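PDB 5H4R: beta-1,3-1,4-glucanase, which hydrolyses mixed-linkage beta-1,3-1,4-glucans such as lichenan, acting as a family 5 glycoside hydrolase built on a TIM barrel. Local coordinates for residues E206-V211 / I251-I256; W360-F365 / E370-L375; R117-V122 / A171-N176. The protein carries 1 engineered substitution. One frame throughout, in Å; residues are numbered along the deposited sequence.

Contact 1 (E206-V211 / I251-I256); sequences ECRDAV and IDEFKI
R208 and E253 meet because each side chain is bent at one torsion: the arginine bends at chi3 (67°) to carry its guanidinium off the helix, and the glutamate bends at chi2 (88°) to turn its carboxylate toward that group. Both terminal nitrogens of the arginine, NH1 and NH2, close end-on around a single oxygen, E253 OE2, each 3.0 Å from it, forming a salt bridge with two hydrogen bonds. The two flat groups are steeply inclined, and the donors use the oxygen differently. NH2 takes the anti lone pair, on the side away from OE1, whereas NH1 comes from above the carboxylate plane, 47° out of it. R208 NH1 also donates to the backbone O of M202, which ties the guanidinium to a neighbouring loop. Cutting E253 back to an alanine here would probably leave the R208 guanidinium without its anionic mate and freer to turn about its long chain.

Next to the charged pair lies an apolar contact. V211 CG1 rests 3.9 Å from E253 CB, and the same methyl meets I251 CD1 at 4.0 Å, the valine and isoleucine approaching tip to tip. I251 and E253 are presented together by a type I turn running from I251 to F254, closed by F254 N donating to I251 O.

The contact joins helix 205-226 of the barrel's outer layer to the loop between helix 247-250 and strand 267-272. N215, further along the long helix, binds the backbone of E253 and K255, while F254 packs on I269 of that strand.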
# COMPACT_ATOMS: atom_id res chain seq x y z
N GLU A 206 19.15 15.10 -10.56
CA GLU A 206 17.90 14.54 -11.03
C GLU A 206 17.16 13.85 -9.89
O GLU A 206 15.94 13.96 -9.77
CB GLU A 206 18.17 13.57 -12.17
CG GLU A 206 16.94 13.08 -12.89
CD GLU A 206 17.27 12.22 -14.10
OE1 GLU A 206 18.46 12.15 -14.49
OE2 GLU A 206 16.33 11.61 -14.66
N CYS A 207 17.91 13.15 -9.02
CA CYS A 207 17.30 12.47 -7.89
C CYS A 207 16.86 13.46 -6.82
O CYS A 207 15.80 13.31 -6.23
CB CYS A 207 18.28 11.46 -7.30
SG CYS A 207 18.78 10.20 -8.48
N ARG A 208 17.69 14.47 -6.55
CA ARG A 208 17.28 15.46 -5.57
C ARG A 208 16.01 16.16 -6.01
O ARG A 208 15.14 16.46 -5.19
CB ARG A 208 18.41 16.47 -5.32
CG ARG A 208 19.68 15.79 -4.83
CD ARG A 208 20.69 16.77 -4.24
NE ARG A 208 20.21 17.38 -3.00
CZ ARG A 208 20.31 16.84 -1.78
NH1 ARG A 208 20.87 15.64 -1.61
NH2 ARG A 208 19.83 17.49 -0.73
N ASP A 209 15.88 16.42 -7.31
CA ASP A 209 14.71 17.11 -7.85
C ASP A 209 13.45 16.26 -7.67
O ASP A 209 12.38 16.79 -7.33
CB ASP A 209 14.95 17.42 -9.32
CG ASP A 209 13.76 18.07 -9.99
OD1 ASP A 209 13.44 19.23 -9.69
OD2 ASP A 209 13.16 17.41 -10.86
N ALA A 210 13.55 14.95 -7.88
CA ALA A 210 12.39 14.08 -7.74
C ALA A 210 11.93 13.98 -6.29
O ALA A 210 10.73 13.99 -5.99
CB ALA A 210 12.70 12.71 -8.33
N VAL A 211 12.88 13.92 -5.36
CA VAL A 211 12.54 13.91 -3.94
C VAL A 211 11.82 15.20 -3.55
O VAL A 211 10.82 15.18 -2.83
CB VAL A 211 13.82 13.69 -3.10
CG1 VAL A 211 13.56 13.96 -1.60
CG2 VAL A 211 14.31 12.27 -3.28
N ILE A 251 15.78 9.23 4.45
CA ILE A 251 16.69 10.32 4.11
C ILE A 251 16.23 11.62 4.77
O ILE A 251 15.02 11.86 4.96
CB ILE A 251 16.81 10.51 2.59
CG1 ILE A 251 15.44 10.72 1.95
CG2 ILE A 251 17.56 9.32 1.95
CD1 ILE A 251 15.49 11.05 0.44
N ASP A 252 17.21 12.48 5.06
CA ASP A 252 16.92 13.78 5.68
C ASP A 252 16.04 14.64 4.79
O ASP A 252 15.29 15.49 5.28
CB ASP A 252 18.23 14.52 5.98
CG ASP A 252 19.06 13.85 7.05
OD1 ASP A 252 18.52 13.01 7.80
OD2 ASP A 252 20.25 14.21 7.14
N GLU A 253 16.13 14.45 3.47
CA GLU A 253 15.43 15.30 2.53
C GLU A 253 13.93 15.05 2.48
O GLU A 253 13.22 15.88 1.92
CB GLU A 253 16.04 15.14 1.14
CG GLU A 253 17.42 15.76 1.00
CD GLU A 253 18.56 14.82 1.37
OE1 GLU A 253 18.31 13.73 1.92
OE2 GLU A 253 19.72 15.20 1.13
N PHE A 254 13.45 13.94 3.03
CA PHE A 254 12.02 13.67 3.06
C PHE A 254 11.36 14.60 4.07
O PHE A 254 11.88 14.81 5.17
CB PHE A 254 11.74 12.21 3.42
CG PHE A 254 10.28 11.92 3.59
CD1 PHE A 254 9.47 11.79 2.49
CD2 PHE A 254 9.72 11.82 4.85
CE1 PHE A 254 8.11 11.53 2.63
CE2 PHE A 254 8.36 11.60 4.99
CZ PHE A 254 7.56 11.46 3.89
N LYS A 255 10.21 15.18 3.69
CA LYS A 255 9.50 16.10 4.56
C LYS A 255 8.09 15.61 4.80
O LYS A 255 7.33 15.37 3.85
CB LYS A 255 9.46 17.51 3.97
CG LYS A 255 10.80 18.16 3.79
CD LYS A 255 10.63 19.53 3.15
CE LYS A 255 11.96 20.23 2.98
NZ LYS A 255 11.82 21.48 2.19
N ILE A 256 7.72 15.47 6.07
CA ILE A 256 6.30 15.24 6.38
C ILE A 256 5.54 16.52 6.08
O ILE A 256 5.94 17.60 6.56
CB ILE A 256 6.12 14.84 7.84
CG1 ILE A 256 6.86 13.54 8.16
CG2 ILE A 256 4.61 14.67 8.16
CD1 ILE A 256 6.88 13.22 9.64

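Contact 2 (W360-F365 / E370-L375); sequences WDNNAF and ENFGLL. With BGC (beta-D-glucopyranose), chain B; BGC (beta-D-glucopyranose), chain C.
The backbones of W360-F365 and E370-L375 run close together, N363 CA lying 4.3 Å from G373 CA, and G373 N donates to A364 O across 2.9 Å. D361 grips residues 370-375 with its carboxylate: OD2 receives L375 N at 2.9 Å through its syn lone pair, and L374 N adds weak bonds to both oxygens. OD1 also accepts from N363 N in an Asx turn. N362 makes a second set of bonds. With CG held between the backbone N and carbonyl carbon (chi1 66°), its amide reaches across to the 370-375 backbone, and ND2 donates to E370 O at 2.7 Å, almost straight (174°) and in both the amide and carbonyl planes. N362 OD1 accepts from A364 N, a second Asx turn, and weakly from F372 N.

W360 points the edge of its five-membered ring at the face of F372, offset, with centroids 5.5 Å apart and planes at 82°. F365 lies over G373, whose CA makes a CH-pi contact with the ring face; the missing side chain permits this approach.

Three residues, W360, N362 and E370, also belong to the sugar pocket. W360 NE1 donates to O2 of the chain C glucose at 3.0 Å, while C3 of the chain B glucose sits over one face of the indole, toward its rim. E370 OE1 accepts from both sugars, from chain C O2 at 2.8 Å and chain B O6 at 2.7 Å, and N362 ND2 adds weak bonds to chain C O2 and O3.

Strand 356-361 is the last of the eight-stranded barrel, and the bond that W51 NE1 gives to D361 OD2 links it to the first, strand 50-53. L375 packs on helix 83-91 and L374 on helix 385-395.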
# COMPACT_ATOMS: atom_id res chain seq x y z
N TRP A 360 -0.17 -8.08 -0.16
CA TRP A 360 -0.55 -7.83 -1.56
C TRP A 360 -1.19 -9.09 -2.13
O TRP A 360 -0.49 -10.04 -2.47
CB TRP A 360 0.69 -7.44 -2.36
CG TRP A 360 0.39 -7.15 -3.78
CD1 TRP A 360 0.74 -7.90 -4.86
CD2 TRP A 360 -0.33 -6.04 -4.28
NE1 TRP A 360 0.27 -7.33 -6.01
CE2 TRP A 360 -0.39 -6.17 -5.69
CE3 TRP A 360 -0.93 -4.92 -3.69
CZ2 TRP A 360 -1.01 -5.24 -6.49
CZ3 TRP A 360 -1.53 -4.00 -4.50
CH2 TRP A 360 -1.58 -4.16 -5.89
N ASP A 361 -2.53 -9.12 -2.24
CA ASP A 361 -3.23 -10.30 -2.76
C ASP A 361 -3.78 -9.94 -4.14
O ASP A 361 -4.85 -9.32 -4.25
CB ASP A 361 -4.34 -10.77 -1.83
CG ASP A 361 -4.89 -12.13 -2.23
OD1 ASP A 361 -4.80 -12.47 -3.44
OD2 ASP A 361 -5.47 -12.83 -1.36
N ASN A 362 -3.08 -10.37 -5.18
CA ASN A 362 -3.44 -10.05 -6.55
C ASN A 362 -4.21 -11.18 -7.25
O ASN A 362 -4.38 -11.13 -8.47
CB ASN A 362 -2.20 -9.67 -7.36
CG ASN A 362 -1.23 -10.83 -7.53
OD1 ASN A 362 -1.37 -11.86 -6.90
ND2 ASN A 362 -0.23 -10.65 -8.38
N ASN A 363 -4.74 -12.15 -6.50
CA ASN A 363 -5.53 -13.25 -7.04
C ASN A 363 -4.77 -14.06 -8.10
O ASN A 363 -5.40 -14.69 -8.96
CB ASN A 363 -6.85 -12.76 -7.65
CG ASN A 363 -7.91 -13.86 -7.74
OD1 ASN A 363 -7.98 -14.72 -6.87
ND2 ASN A 363 -8.73 -13.84 -8.80
N ALA A 364 -3.44 -14.05 -8.05
CA ALA A 364 -2.62 -14.79 -9.00
C ALA A 364 -1.97 -15.97 -8.30
O ALA A 364 -1.28 -15.79 -7.29
CB ALA A 364 -1.54 -13.89 -9.63
N PHE A 365 -2.15 -17.18 -8.86
CA PHE A 365 -1.72 -18.41 -8.20
C PHE A 365 -0.80 -19.28 -9.04
O PHE A 365 0.02 -20.02 -8.49
CB PHE A 365 -2.96 -19.24 -7.80
CG PHE A 365 -3.80 -18.55 -6.77
CD1 PHE A 365 -3.48 -18.63 -5.43
CD2 PHE A 365 -4.90 -17.79 -7.15
CE1 PHE A 365 -4.23 -17.97 -4.48
CE2 PHE A 365 -5.65 -17.12 -6.19
CZ PHE A 365 -5.31 -17.21 -4.87
N GLU A 370 3.33 -12.80 -11.09
CA GLU A 370 3.69 -12.64 -9.68
C GLU A 370 2.60 -13.30 -8.84
O GLU A 370 1.53 -12.72 -8.62
CB GLU A 370 3.83 -11.17 -9.33
CG GLU A 370 4.88 -10.47 -10.16
CD GLU A 370 5.07 -9.00 -9.83
OE1 GLU A 370 4.40 -8.51 -8.90
OE2 GLU A 370 5.88 -8.35 -10.53
N ASN A 371 2.88 -14.48 -8.32
CA ASN A 371 1.81 -15.30 -7.73
C ASN A 371 1.74 -15.05 -6.22
O ASN A 371 2.18 -15.84 -5.36
CB ASN A 371 2.01 -16.75 -8.13
CG ASN A 371 1.88 -16.95 -9.63
OD1 ASN A 371 1.16 -16.18 -10.31
ND2 ASN A 371 2.58 -17.95 -10.18
N PHE A 372 1.11 -13.92 -5.89
CA PHE A 372 0.95 -13.45 -4.53
C PHE A 372 -0.42 -13.80 -3.94
O PHE A 372 -0.71 -13.40 -2.81
CB PHE A 372 1.12 -11.92 -4.50
CG PHE A 372 2.56 -11.44 -4.57
CD1 PHE A 372 3.38 -11.55 -3.45
CD2 PHE A 372 3.05 -10.80 -5.69
CE1 PHE A 372 4.68 -11.08 -3.47
CE2 PHE A 372 4.35 -10.31 -5.73
CZ PHE A 372 5.17 -10.46 -4.61
N GLY A 373 -1.27 -14.51 -4.68
CA GLY A 373 -2.63 -14.73 -4.24
C GLY A 373 -2.70 -15.56 -2.98
O GLY A 373 -1.91 -16.49 -2.77
N LEU A 374 -3.70 -15.23 -2.15
CA LEU A 374 -4.11 -16.03 -1.00
C LEU A 374 -5.55 -16.50 -1.10
O LEU A 374 -5.81 -17.70 -0.93
CB LEU A 374 -3.93 -15.22 0.30
CG LEU A 374 -2.51 -14.71 0.57
CD1 LEU A 374 -2.50 -13.89 1.85
CD2 LEU A 374 -1.48 -15.83 0.67
N LEU A 375 -6.46 -15.60 -1.41
CA LEU A 375 -7.87 -15.91 -1.57
C LEU A 375 -8.16 -16.21 -3.05
O LEU A 375 -7.91 -15.36 -3.91
CB LEU A 375 -8.71 -14.72 -1.09
CG LEU A 375 -10.21 -14.94 -1.22
CD1 LEU A 375 -10.73 -16.07 -0.34
CD2 LEU A 375 -10.92 -13.62 -0.90
C2 BGC B . 3.01 -2.22 -6.68
C3 BGC B . 1.97 -3.27 -7.01
C4 BGC B . 2.71 -4.49 -7.53
C5 BGC B . 3.40 -5.09 -6.30
C6 BGC B . 4.21 -6.34 -6.65
C1 BGC B . 4.33 -2.79 -6.14
O2 BGC B . 2.44 -1.23 -5.79
O3 BGC B . 1.11 -2.72 -8.00
O4 BGC B . 1.76 -5.41 -8.05
O5 BGC B . 4.25 -4.14 -5.66
O6 BGC B . 5.12 -6.14 -7.74
C2 BGC C . 1.26 -7.21 -9.51
C3 BGC C . 1.55 -7.77 -10.90
C4 BGC C . 1.25 -6.70 -11.95
C5 BGC C . 2.01 -5.41 -11.62
C6 BGC C . 1.65 -4.27 -12.56
C1 BGC C . 2.08 -5.94 -9.32
O2 BGC C . 1.61 -8.19 -8.53
O3 BGC C . 0.71 -8.91 -11.07
O4 BGC C . 1.77 -7.18 -13.20
O5 BGC C . 1.69 -4.99 -10.31
O6 BGC C . 2.58 -3.18 -12.35
O HOH W 1 -7.38 -12.72 -4.19

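Contact 3 (R117-V122 / A171-N176)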
# COMPACT_ATOMS: atom_id res chain seq x y z
N ARG A 117 -19.17 6.68 -13.56
CA ARG A 117 -19.41 5.25 -13.40
C ARG A 117 -18.26 4.59 -12.66
O ARG A 117 -18.47 3.72 -11.81
CB ARG A 117 -19.63 4.57 -14.76
CG ARG A 117 -20.96 4.94 -15.37
CD ARG A 117 -21.20 4.23 -16.68
NE ARG A 117 -21.37 2.79 -16.52
CZ ARG A 117 -20.55 1.86 -17.01
NH1 ARG A 117 -19.47 2.20 -17.70
NH2 ARG A 117 -20.82 0.58 -16.82
N TRP A 118 -17.05 5.03 -12.93
CA TRP A 118 -15.88 4.46 -12.27
C TRP A 118 -15.86 4.81 -10.79
O TRP A 118 -15.68 3.94 -9.93
CB TRP A 118 -14.62 4.94 -12.97
CG TRP A 118 -13.34 4.38 -12.41
CD1 TRP A 118 -12.40 5.06 -11.71
CD2 TRP A 118 -12.84 3.04 -12.56
NE1 TRP A 118 -11.36 4.22 -11.40
CE2 TRP A 118 -11.60 2.98 -11.91
CE3 TRP A 118 -13.33 1.88 -13.19
CZ2 TRP A 118 -10.84 1.81 -11.85
CZ3 TRP A 118 -12.58 0.73 -13.12
CH2 TRP A 118 -11.34 0.71 -12.47
N LEU A 119 -16.02 6.09 -10.47
CA LEU A 119 -16.00 6.50 -9.07
C LEU A 119 -17.15 5.88 -8.29
O LEU A 119 -16.98 5.45 -7.14
CB LEU A 119 -16.03 8.02 -8.98
CG LEU A 119 -15.90 8.64 -7.57
CD1 LEU A 119 -14.65 8.16 -6.85
CD2 LEU A 119 -15.87 10.13 -7.72
N ASP A 120 -18.33 5.77 -8.92
CA ASP A 120 -19.46 5.08 -8.31
C ASP A 120 -19.13 3.63 -7.97
O ASP A 120 -19.49 3.13 -6.90
CB ASP A 120 -20.68 5.10 -9.24
CG ASP A 120 -21.33 6.47 -9.41
OD1 ASP A 120 -20.99 7.45 -8.72
OD2 ASP A 120 -22.27 6.54 -10.25
N ARG A 121 -18.46 2.92 -8.88
CA ARG A 121 -18.12 1.52 -8.63
C ARG A 121 -17.09 1.39 -7.51
O ARG A 121 -17.23 0.52 -6.64
CB ARG A 121 -17.63 0.86 -9.92
CG ARG A 121 -17.17 -0.59 -9.73
CD ARG A 121 -18.26 -1.53 -9.19
NE ARG A 121 -17.67 -2.84 -8.90
CZ ARG A 121 -18.12 -3.70 -7.99
NH1 ARG A 121 -19.24 -3.45 -7.31
NH2 ARG A 121 -17.47 -4.83 -7.79
N VAL A 122 -16.05 2.23 -7.51
CA VAL A 122 -15.08 2.24 -6.41
C VAL A 122 -15.80 2.45 -5.09
O VAL A 122 -15.52 1.78 -4.09
CB VAL A 122 -14.02 3.33 -6.65
CG1 VAL A 122 -13.14 3.49 -5.43
CG2 VAL A 122 -13.15 2.95 -7.87
N ALA A 171 -11.86 13.10 -2.52
CA ALA A 171 -12.11 13.51 -1.15
C ALA A 171 -13.53 14.05 -1.00
O ALA A 171 -14.19 13.80 0.02
CB ALA A 171 -11.09 14.55 -0.70
N THR A 172 -14.01 14.78 -2.00
CA THR A 172 -15.37 15.31 -1.91
C THR A 172 -16.39 14.18 -1.87
O THR A 172 -17.34 14.21 -1.07
CB THR A 172 -15.65 16.28 -3.07
OG1 THR A 172 -14.81 17.43 -2.96
CG2 THR A 172 -17.10 16.76 -3.03
N ARG A 173 -16.22 13.16 -2.71
CA ARG A 173 -17.17 12.06 -2.72
C ARG A 173 -17.25 11.39 -1.35
O ARG A 173 -18.33 11.00 -0.91
CB ARG A 173 -16.76 11.04 -3.79
CG ARG A 173 -17.64 9.78 -3.87
CD ARG A 173 -19.06 10.12 -4.29
NE ARG A 173 -19.16 10.46 -5.71
CZ ARG A 173 -19.44 9.59 -6.67
NH1 ARG A 173 -19.67 8.32 -6.38
NH2 ARG A 173 -19.54 9.98 -7.93
N PHE A 174 -16.10 11.23 -0.69
CA PHE A 174 -15.99 10.43 0.53
C PHE A 174 -15.93 11.29 1.79
O PHE A 174 -15.57 10.78 2.85
CB PHE A 174 -14.77 9.51 0.45
CG PHE A 174 -14.92 8.38 -0.53
CD1 PHE A 174 -15.65 7.24 -0.21
CD2 PHE A 174 -14.34 8.46 -1.79
CE1 PHE A 174 -15.77 6.20 -1.12
CE2 PHE A 174 -14.47 7.43 -2.69
CZ PHE A 174 -15.19 6.31 -2.37
N LYS A 175 -16.32 12.57 1.69
CA LYS A 175 -16.06 13.51 2.79
C LYS A 175 -16.78 13.12 4.08
O LYS A 175 -16.26 13.40 5.17
CB LYS A 175 -16.44 14.94 2.39
CG LYS A 175 -17.90 15.15 2.18
CD LYS A 175 -18.19 16.52 1.53
CE LYS A 175 -17.89 17.66 2.46
NZ LYS A 175 -18.40 18.96 1.89
N ASN A 176 -17.94 12.48 4.00
CA ASN A 176 -18.71 12.14 5.20
C ASN A 176 -18.51 10.69 5.63
O ASN A 176 -19.31 10.16 6.41
CB ASN A 176 -20.19 12.43 4.97
CG ASN A 176 -20.47 13.92 4.86
OD1 ASN A 176 -19.63 14.74 5.25
ND2 ASN A 176 -21.64 14.29 4.34
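D120 and R173 form the polar part of this contact, a salt bridge in which D120 OD1 faces the end of the guanidinium. R173 NH1 donates to the anti lone pair of that oxygen at 2.8 Å, and R173 NH2 adds a weaker bond to D120 OD1 at 3.0 Å; the carboxylate and guanidinium planes are turned 46° apart. Both groups have second partners: D120 OD2 makes a salt bridge with K116, and R173 NH1 donates a hydrogen bond to the Q123 side chain, so the pair belongs to a small polar network along helix 116-131.

In the (beta/alpha)8 barrel, this helix follows strand 96-99 and helix 156-173 follows strand 135-139, which makes them consecutive helices of the outer layer.

Van der Waals packing centres on L119. Its CD2 sits over one face of the R173 guanidinium, 3.5 Å above the plane and toward the rim, while the salt bridge uses the edge of the same group. R173 reaches this position through bends at chi2 (64°) and chi3 (74°). The other methyl, L119 CD1, makes the apolar contact, touching F174 CE2 at 4.2 Å. F174 also packs on L181 and F183 of strand 181-184.

In the fold
Along the chain the three contacts come in series: contact 3 closes first, contact 1 follows and contact 2 lies near the C-terminal end. They occupy separate regions of one eight-stranded parallel barrel and do not touch. The centres of contacts 1 and 2 are about 32 Å apart, on opposite sides of the chain's centre; contact 3 is centred about 31 Å from contact 1 and 26 Å from contact 2. Contact 3 joins two outer-layer helices, and contact 1 one such helix to a loop; helices 156-173 and 205-226 flank strand 181-184 in sequence. Contact 2 alone involves a barrel strand and holds the sugar, while contacts 1 and 3 are packing outside the barrel.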